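PDB 3C1A: putative oxidoreductase from Magnetospirillum magnetotacticum, which is probably an NAD(P)-dependent oxidoreductase of the GFO/IDH/MocA family, with a Rossmann-fold nucleotide-binding domain and a C-terminal sheet domain. Local coordinates for residues K139-L142 / T143-G146; M184-D187 / P188-T191. All coordinates share one frame; numbering follows the deposited sequence. Where two conformers were deposited one is given.

Interaction 1 of 2, residues K139-L142 / T143-G146; sequences KADL and TSIG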
loop_
_atom_site.group_PDB
_atom_site.type_symbol
_atom_site.label_atom_id
_atom_site.label_comp_id
_atom_site.label_asym_id
_atom_site.label_seq_id
_atom_site.Cartn_x
_atom_site.Cartn_y
_atom_site.Cartn_z
ATOM N N LYS A 139 4.144 12.185 10.266
ATOM C CA LYS A 139 3.413 13.335 9.750
ATOM C C LYS A 139 3.000 14.319 10.842
ATOM O O LYS A 139 3.083 15.529 10.634
ATOM C CB LYS A 139 2.213 12.928 8.906
ATOM C CG LYS A 139 2.620 12.209 7.648
ATOM C CD LYS A 139 1.467 12.103 6.666
ATOM C CE LYS A 139 0.389 11.149 7.192
ATOM N NZ LYS A 139 -0.722 10.957 6.221
ATOM N N ALA A 140 2.613 13.811 12.019
ATOM C CA ALA A 140 2.240 14.685 13.139
ATOM C C ALA A 140 3.393 15.562 13.649
ATOM O O ALA A 140 3.144 16.631 14.259
ATOM C CB ALA A 140 1.662 13.859 14.304
ATOM N N ASP A 141 4.632 15.104 13.442
ATOM C CA ASP A 141 5.849 15.791 13.900
ATOM C C ASP A 141 6.625 16.547 12.815
ATOM O O ASP A 141 7.762 16.922 13.017
ATOM C CB ASP A 141 6.779 14.803 14.592
ATOM C CG ASP A 141 6.618 14.830 16.103
ATOM O OD1 ASP A 141 5.516 14.485 16.581
ATOM O OD2 ASP A 141 7.580 15.221 16.809
ATOM N N LEU A 142 5.997 16.796 11.685
ATOM C CA LEU A 142 6.681 17.438 10.556
ATOM C C LEU A 142 7.089 18.888 10.832
ATOM O O LEU A 142 8.113 19.340 10.338
ATOM C CB LEU A 142 5.833 17.327 9.278
ATOM C CG LEU A 142 5.998 16.094 8.374
ATOM C CD1 LEU A 142 4.960 16.115 7.289
ATOM C CD2 LEU A 142 7.380 16.033 7.750
ATOM N N THR A 143 6.322 19.626 11.638
ATOM C CA THR A 143 6.713 21.019 11.966
ATOM C C THR A 143 8.075 21.081 12.642
ATOM O O THR A 143 8.834 22.019 12.415
ATOM C CB THR A 143 5.684 21.732 12.909
ATOM O OG1 THR A 143 4.371 21.624 12.368
ATOM C CG2 THR A 143 6.028 23.217 13.070
ATOM N N SER A 144 8.371 20.087 13.475
ATOM C CA SER A 144 9.640 20.017 14.189
ATOM C C SER A 144 10.844 20.136 13.264
ATOM O O SER A 144 11.821 20.798 13.610
ATOM C CB SER A 144 9.741 18.704 14.964
ATOM O OG SER A 144 8.627 18.528 15.817
ATOM N N ILE A 145 10.777 19.519 12.085
ATOM C CA ILE A 145 11.925 19.496 11.173
ATOM C C ILE A 145 11.917 20.657 10.165
ATOM O O ILE A 145 12.845 20.819 9.402
ATOM C CB ILE A 145 12.089 18.115 10.489
ATOM C CG1 ILE A 145 10.915 17.771 9.566
ATOM C CG2 ILE A 145 12.265 17.022 11.573
ATOM C CD1 ILE A 145 11.301 16.858 8.364
ATOM N N GLY A 146 10.855 21.450 10.142
ATOM C CA GLY A 146 10.791 22.578 9.251
ATOM C C GLY A 146 10.609 22.225 7.789
ATOM O O GLY A 146 10.435 21.053 7.401
HETATM O O HOH W 1 4.043 18.974 13.882
HETATM O O HOH W 2 7.999 19.837 7.336
#

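Interaction 2 of 2, residues M184-D187 / P188-T191; sequences MGRD and PDST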
loop_
_atom_site.group_PDB
_atom_site.type_symbol
_atom_site.label_atom_id
_atom_site.label_comp_id
_atom_site.label_asym_id
_atom_site.label_seq_id
_atom_site.Cartn_x
_atom_site.Cartn_y
_atom_site.Cartn_z
HETATM N N MSE A 184 3.816 14.759 0.302
HETATM C CA MSE A 184 4.017 16.012 -0.447
HETATM C C MSE A 184 2.715 16.727 -0.772
HETATM O O MSE A 184 2.740 17.902 -1.022
HETATM C CB MSE A 184 4.796 15.797 -1.738
HETATM C CG MSE A 184 6.207 15.273 -1.575
HETATM SE SE MSE A 184 7.346 16.295 -0.368
HETATM C CE MSE A 184 7.989 17.620 -1.662
ATOM N N GLY A 185 1.591 16.019 -0.802
ATOM C CA GLY A 185 0.284 16.642 -1.030
ATOM C C GLY A 185 0.002 17.051 -2.459
ATOM O O GLY A 185 -0.936 17.794 -2.718
ATOM N N ARG A 186 0.806 16.561 -3.384
ATOM C CA ARG A 186 0.716 16.965 -4.771
ATOM C C ARG A 186 1.428 15.953 -5.613
ATOM O O ARG A 186 2.115 15.074 -5.095
ATOM C CB ARG A 186 1.370 18.338 -4.983
ATOM C CG ARG A 186 2.752 18.449 -4.378
ATOM C CD ARG A 186 3.568 19.633 -4.910
ATOM N NE ARG A 186 3.991 19.352 -6.270
ATOM C CZ ARG A 186 4.933 19.984 -6.951
ATOM N NH1 ARG A 186 5.624 21.005 -6.435
ATOM N NH2 ARG A 186 5.186 19.573 -8.180
ATOM N N ASP A 187 1.321 16.107 -6.921
ATOM C CA ASP A 187 1.996 15.226 -7.842
ATOM C C ASP A 187 3.371 15.776 -8.256
ATOM O O ASP A 187 3.598 16.969 -8.269
ATOM C CB ASP A 187 1.139 15.026 -9.092
ATOM C CG ASP A 187 -0.028 14.076 -8.863
ATOM O OD1 ASP A 187 -0.014 13.284 -7.892
ATOM O OD2 ASP A 187 -0.973 14.129 -9.676
ATOM N N PRO A 188 4.288 14.897 -8.641
ATOM C CA PRO A 188 5.598 15.395 -9.058
ATOM C C PRO A 188 5.607 16.168 -10.385
ATOM O O PRO A 188 4.801 15.897 -11.275
ATOM C CB PRO A 188 6.455 14.118 -9.139
ATOM C CG PRO A 188 5.457 12.993 -9.303
ATOM C CD PRO A 188 4.212 13.427 -8.602
ATOM N N ASP A 189 6.521 17.130 -10.476
ATOM C CA ASP A 189 6.817 17.861 -11.718
ATOM C C ASP A 189 7.508 16.953 -12.687
ATOM O O ASP A 189 7.376 17.120 -13.876
ATOM C CB ASP A 189 7.800 19.016 -11.462
ATOM C CG ASP A 189 7.306 19.964 -10.447
ATOM O OD1 ASP A 189 6.227 20.543 -10.661
ATOM O OD2 ASP A 189 7.974 20.114 -9.411
ATOM N N SER A 190 8.342 16.053 -12.157
ATOM C CA SER A 190 8.978 15.023 -12.974
ATOM C C SER A 190 9.219 13.726 -12.218
ATOM O O SER A 190 9.362 13.704 -10.979
ATOM C CB SER A 190 10.297 15.527 -13.555
ATOM O OG SER A 190 11.176 15.840 -12.515
ATOM N N THR A 191 9.272 12.652 -13.008
ATOM C CA THR A 191 9.448 11.289 -12.534
ATOM C C THR A 191 10.365 10.570 -13.521
ATOM O O THR A 191 10.146 10.637 -14.740
ATOM C CB THR A 191 8.121 10.538 -12.545
ATOM O OG1 THR A 191 7.109 11.357 -11.974
ATOM C CG2 THR A 191 8.231 9.271 -11.755
#

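Interaction 1 of 2, residues K139-L142 / T143-G146
A short, weakly bonded helical turn, 142-145, follows the end of helix 133-140, and in it Leu142 meets Ile145 through both backbone and side chain. The carbonyl O of Leu142 accepts the backbone N of Ile145 at 3.2 Å, three residues on, with the donor standing well above the carbonyl plane, 59° out of it. A weak bond from Gly146 N to the same Leu142 O, 3.5 Å long, shares the acceptor, and a water donates to Leu142 O while also donating to the carbonyl O of Gly146. Gly146, with positive phi, takes the chain out of the turn.

One residue earlier, Ser144 N makes a weak bond of 3.3 Å to Asp141 O. In the conformer given, Ser144 OG lies near both Asp141 O and Asp141 OD2, with no firm bond to either. A second water sits between Ala140 O and Thr143 N, unusually close to the former.

Beneath these polar atoms the aliphatic chains cross at a slant, and their tips meet where Leu142 CD2 lies 4.1 Å from Ile145 CD1. Both side chains rest on Val236 of strand 229-238, and a backbone hydrogen bond joins Ile145 to Ala240, in the connection between strands 229-238 and 242-246; Lys139 NZ, a helical turn earlier, forms a salt bridge with Asp182 of helix 168-184.

Interaction 2 of 2, residues M184-D187 / P188-T191
The carbonyl O of Asp187 is held by two nitrogens of one guanidinium: Arg186 NE and Arg186 NH2 each donate to it at 3.1 Å. Both bonds leave nearly within the guanidinium plane. NH2 lies in the carbonyl plane, whereas NE stands 37° above it. This side-on grip folds the arginine back over the Asp187-Pro188 peptide; CG sits between the backbone N and the carbonyl carbon (chi1 49°), and a bend at chi3 turns the group toward Asp189.

Arg186 NH2 also reaches across the turn to Asp189 OD1, 2.9 Å away, in a salt bridge whose hydrogen bond is weak because the N-H points only roughly at the oxygen. The carboxylate approaches at the edge of the guanidinium, but the two planes are 73° apart, so this is not a flat two-pronged pairing. Asp189 OD2 accepts from the backbone N of Ser216, while Arg186 NH1 is hydrogen-bonded to the Ser216 hydroxyl.

Pro188, between Asp187 and Asp189 in the chain, packs against Leu181, Phe215 and Val310, and the Asp187 carboxylate forms a salt bridge with Arg306 of helix 301-314. Asp189 and Ser190 both pair with Ala214, a classic beta bulge as the chain enters strand 190-201. With an alanine here instead of Arg186, Asp187 O is likely to lose both its side-chain donors and Asp189 the positive charge beside it. One guanidinium thus binds a backbone carbonyl and a carboxylate two residues further on, bridging the turn between helix 168-184 and strand 190-201, its charge probably balanced in part by Asp189.

How the interactions relate
Both interactions lie in the C-terminal GFO/IDH/MocA domain and come in series along the chain, 139-146 before 184-191. Their centres are about 20 Å apart and their nearest atoms about 7 Å apart, without touching. Each is a local turn where a helix gives way to a strand of the same eight-stranded mixed sheet: interaction 1 precedes the inner strand 148-158, and interaction 2 leads into 190-201, an outermost strand within the chain. Strand 148-158 and most of helix 168-184 lie between them in the chain, and the end of that helix opens interaction 2. The two turns thus mark successive helix-to-strand connections in building this domain.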